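Local coordinates for NIPSNAP domain protein (Burkholderia xenovorans, PDB 5K9F) that is of unknown function but belongs to the NipSnap family, whose ferredoxin-like fold places it among the dimeric alpha/beta barrel proteins, at residues 26-30 against 47-51; 9-13 against 102-106. All coordinates share one frame; numbering follows the deposited sequence. Where two conformers were deposited one is given.

Interaction 1: residues 26-30 against 47-51; sequences FLSLY and GYYFS
F26 presents the edge of its ring to Y48 at the start of this helix-to-strand contact: the hydroxyl of Y48 lies in the plane of the F26 ring, 3.5 Å from CE1. F26 also lines the oxamic acid pocket, so its flat apolar ring serves both the ligand and the helix-to-strand contact. L27 divides its two methyls between two rings of the strand. CD2 packs at 3.7 Å from CE1 of Y48, while CD1 lies equally close to CD1 of F50; a branched leucine can serve both at once. One turn after F26, Y30 turns a face to Y48. With CG anti to the backbone N (chi1 175°), its ring is carried toward the strand, and the Y48 OH sits 3.7 Å above the Y30 ring plane, over its centre. The ring planes meet at only 24° but are so displaced that they hardly overlap, the centroids lying 4.8 Å apart. The Y30 hydroxyl is hydrogen-bonded to Q38, another pocket residue, and F108 of a second subunit meets both tyrosine rings. No hydrogen bond joins helix to strand; the contact rests on aromatic and aliphatic packing, with the polar end of Y48 set among rings and that of Y30 tied to the pocket wall.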
# COMPACT_ATOMS: atom_id res chain seq x y z
N PHE A 26 1.35 2.00 26.66
CA PHE A 26 1.37 3.37 26.15
C PHE A 26 0.20 4.18 26.69
O PHE A 26 0.37 5.31 27.16
CB PHE A 26 1.36 3.36 24.62
CG PHE A 26 1.40 4.74 24.00
CD1 PHE A 26 0.23 5.44 23.76
CD2 PHE A 26 2.61 5.33 23.68
CE1 PHE A 26 0.26 6.70 23.22
CE2 PHE A 26 2.66 6.59 23.12
CZ PHE A 26 1.47 7.29 22.89
N LEU A 27 -1.01 3.61 26.63
CA LEU A 27 -2.19 4.36 27.05
C LEU A 27 -2.15 4.67 28.54
O LEU A 27 -2.57 5.74 28.97
CB LEU A 27 -3.47 3.59 26.70
CG LEU A 27 -3.77 3.53 25.20
CD1 LEU A 27 -5.00 2.67 24.96
CD2 LEU A 27 -3.95 4.94 24.62
N SER A 28 -1.65 3.73 29.36
CA SER A 28 -1.53 3.99 30.79
C SER A 28 -0.52 5.08 31.07
O SER A 28 -0.76 5.96 31.91
CB SER A 28 -1.15 2.70 31.52
OG SER A 28 -2.22 1.78 31.49
N LEU A 29 0.64 5.03 30.40
CA LEU A 29 1.67 6.04 30.61
C LEU A 29 1.21 7.40 30.13
O LEU A 29 1.44 8.42 30.80
CB LEU A 29 2.95 5.61 29.89
CG LEU A 29 4.21 6.44 30.08
CD1 LEU A 29 4.66 6.45 31.53
CD2 LEU A 29 5.30 5.88 29.19
N TYR A 30 0.55 7.45 28.97
CA TYR A 30 0.02 8.70 28.45
C TYR A 30 -1.02 9.30 29.39
O TYR A 30 -0.97 10.50 29.71
CB TYR A 30 -0.58 8.48 27.05
CG TYR A 30 -1.27 9.71 26.50
CD1 TYR A 30 -0.53 10.79 26.02
CD2 TYR A 30 -2.66 9.82 26.48
CE1 TYR A 30 -1.16 11.93 25.53
CE2 TYR A 30 -3.29 10.95 25.99
CZ TYR A 30 -2.54 12.00 25.51
OH TYR A 30 -3.17 13.12 25.02
N GLY A 47 -11.43 12.49 20.21
CA GLY A 47 -11.45 11.04 20.32
C GLY A 47 -10.05 10.50 20.46
O GLY A 47 -9.10 11.05 19.88
N TYR A 48 -9.89 9.44 21.24
CA TYR A 48 -8.59 8.79 21.42
C TYR A 48 -8.88 7.30 21.51
O TYR A 48 -9.56 6.86 22.44
CB TYR A 48 -7.89 9.32 22.68
CG TYR A 48 -6.37 9.27 22.66
CD1 TYR A 48 -5.70 8.06 22.67
CD2 TYR A 48 -5.62 10.44 22.68
CE1 TYR A 48 -4.30 8.03 22.68
CE2 TYR A 48 -4.25 10.41 22.67
CZ TYR A 48 -3.59 9.21 22.67
OH TYR A 48 -2.20 9.18 22.67
N TYR A 49 -8.40 6.54 20.53
CA TYR A 49 -8.82 5.15 20.34
C TYR A 49 -7.62 4.24 20.15
O TYR A 49 -6.52 4.68 19.80
CB TYR A 49 -9.71 5.01 19.09
CG TYR A 49 -10.86 5.97 19.01
CD1 TYR A 49 -12.03 5.74 19.73
CD2 TYR A 49 -10.79 7.10 18.20
CE1 TYR A 49 -13.09 6.62 19.65
CE2 TYR A 49 -11.85 7.98 18.11
CZ TYR A 49 -13.00 7.74 18.83
OH TYR A 49 -14.07 8.61 18.75
N PHE A 50 -7.85 2.94 20.33
CA PHE A 50 -6.93 1.94 19.79
C PHE A 50 -7.67 1.01 18.85
O PHE A 50 -8.89 0.87 18.90
CB PHE A 50 -6.20 1.16 20.90
CG PHE A 50 -7.09 0.36 21.82
CD1 PHE A 50 -7.63 0.94 22.95
CD2 PHE A 50 -7.30 -0.98 21.59
CE1 PHE A 50 -8.43 0.19 23.82
CE2 PHE A 50 -8.09 -1.74 22.46
CZ PHE A 50 -8.65 -1.14 23.56
N SER A 51 -6.93 0.40 17.92
CA SER A 51 -7.57 -0.38 16.88
C SER A 51 -7.95 -1.78 17.36
O SER A 51 -7.22 -2.40 18.15
CB SER A 51 -6.66 -0.49 15.66
OG SER A 51 -5.40 -1.06 16.01

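Interaction 2: residues 9-13 against 102-106; sequences MLVEQ and LLTPA
V11 and L103 face each other as an antiparallel hydrogen-bonded pair, their side chains on the same face of the sheet, with CB of V11 4.2 Å from CB of L103. Two backbone bonds close the ring between them: V11 N to L103 O at 3.0 Å, and L103 N to V11 O at 2.7 Å. The CA of L102 adds a C-H...O contact to V11 O. From V11, the CG2 branch points along the strand and meets CG of P105 at 4.0 Å; because CG2 stands anti to the carbonyl carbon, it leans back toward the N-terminal end, where the proline ring lies. Proline has no N-H to continue the ladder; its CD rests 3.2 Å from the carbonyl oxygen of M9 instead. The M9 side chain bends at chi3 (72°) and brings CE to CG of P105, crossing it at about a right angle. At the other end of the face, the extended Q13 lays NE2 4.0 Å from CD1 of L103, while its amide pairs with Q13 of a second subunit.

On the opposite face, E12 and L102 form the non-hydrogen-bonded pair, CD2 of L102 touching the aliphatic CB of E12. L10 approaches the same leucine, its CD1 meeting CB. The carboxylate of E12 is held by salt bridges to R14 and R71 and by a hydrogen bond to T100. A water links T104 OG1 to M9 O, the latter bond weak.

Strand 10-18 is bonded on its other side to strand 58-65, and F68 of helix 68-79 covers L10 and L102. Strand 95-105 is one of the two outermost strands of the sheet within the chain, yet L103 to P105 pair with a strand of the second subunit, which continues the sheet.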
# COMPACT_ATOMS: atom_id res chain seq x y z
N MET A 9 -14.21 24.47 11.83
CA MET A 9 -13.23 23.72 12.60
C MET A 9 -12.32 22.90 11.67
O MET A 9 -12.75 22.37 10.65
CB MET A 9 -13.92 22.81 13.63
CG MET A 9 -12.96 22.01 14.52
SD MET A 9 -13.69 21.12 15.93
CE MET A 9 -14.59 19.78 15.13
N LEU A 10 -11.04 22.83 12.02
CA LEU A 10 -10.09 21.97 11.35
C LEU A 10 -9.83 20.76 12.23
O LEU A 10 -9.48 20.92 13.40
CB LEU A 10 -8.78 22.73 11.11
CG LEU A 10 -7.62 21.98 10.48
CD1 LEU A 10 -7.94 21.69 9.04
CD2 LEU A 10 -6.34 22.80 10.63
N VAL A 11 -9.99 19.56 11.68
CA VAL A 11 -9.84 18.33 12.46
C VAL A 11 -8.58 17.60 12.02
O VAL A 11 -8.35 17.41 10.82
CB VAL A 11 -11.09 17.45 12.34
CG1 VAL A 11 -10.86 16.13 13.03
CG2 VAL A 11 -12.29 18.16 12.98
N GLU A 12 -7.76 17.21 12.98
CA GLU A 12 -6.57 16.41 12.69
C GLU A 12 -6.77 14.99 13.19
O GLU A 12 -7.15 14.79 14.35
CB GLU A 12 -5.33 17.03 13.33
CG GLU A 12 -4.10 16.17 13.08
CD GLU A 12 -2.83 16.72 13.73
OE1 GLU A 12 -2.95 17.66 14.54
OE2 GLU A 12 -1.73 16.20 13.43
N GLN A 13 -6.52 14.00 12.33
CA GLN A 13 -6.56 12.60 12.74
C GLN A 13 -5.14 12.06 12.67
O GLN A 13 -4.57 11.94 11.57
CB GLN A 13 -7.50 11.75 11.89
CG GLN A 13 -7.52 10.30 12.41
CD GLN A 13 -8.62 9.43 11.82
OE1 GLN A 13 -9.02 8.45 12.43
NE2 GLN A 13 -9.09 9.78 10.63
N LEU A 102 -5.51 15.93 7.66
CA LEU A 102 -6.41 17.01 8.02
C LEU A 102 -7.76 16.77 7.38
O LEU A 102 -7.84 16.36 6.21
CB LEU A 102 -5.85 18.37 7.59
CG LEU A 102 -4.49 18.73 8.18
CD1 LEU A 102 -4.00 20.04 7.57
CD2 LEU A 102 -4.54 18.83 9.70
N LEU A 103 -8.82 17.00 8.17
CA LEU A 103 -10.20 16.74 7.77
C LEU A 103 -11.06 17.96 8.03
O LEU A 103 -10.79 18.75 8.94
CB LEU A 103 -10.79 15.57 8.57
CG LEU A 103 -9.99 14.27 8.58
CD1 LEU A 103 -10.65 13.25 9.53
CD2 LEU A 103 -9.83 13.69 7.17
N THR A 104 -12.13 18.10 7.25
CA THR A 104 -13.11 19.16 7.45
C THR A 104 -14.45 18.55 7.80
O THR A 104 -14.90 17.63 7.10
CB THR A 104 -13.24 20.02 6.20
OG1 THR A 104 -12.00 20.66 5.93
CG2 THR A 104 -14.33 21.08 6.41
N PRO A 105 -15.12 19.01 8.86
CA PRO A 105 -16.45 18.47 9.16
C PRO A 105 -17.46 18.88 8.10
O PRO A 105 -17.46 20.02 7.61
CB PRO A 105 -16.79 19.09 10.52
CG PRO A 105 -15.48 19.58 11.08
CD PRO A 105 -14.64 19.94 9.89
N ALA A 106 -18.34 17.94 7.76
CA ALA A 106 -19.55 18.28 7.03
C ALA A 106 -20.40 19.22 7.87
O ALA A 106 -20.28 19.25 9.10
CB ALA A 106 -20.32 17.01 6.68
O HOH W 1 -11.45 22.93 7.62

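Interaction 2 joins the first and last strands of the chain, 10-18 and 95-105, and interaction 1 is nested within the loop it closes, seating helix 23-33 on strand 45-51. Their centres are about 20 Å apart and their nearest atoms about 6 Å apart, without touching. Both nevertheless reach one four-stranded antiparallel sheet, ordered 45-51, 58-65, 10-18, 95-105, so they involve its two outermost strands. Each of these pairs with a strand of the second subunit: Y49 to S51 on one side, L103 to P105 on the other. Such continuation of both sheets is consistent with the dimeric alpha/beta barrel, in which interaction 1 borders the oxamic acid pocket and interaction 2 lies farther from it.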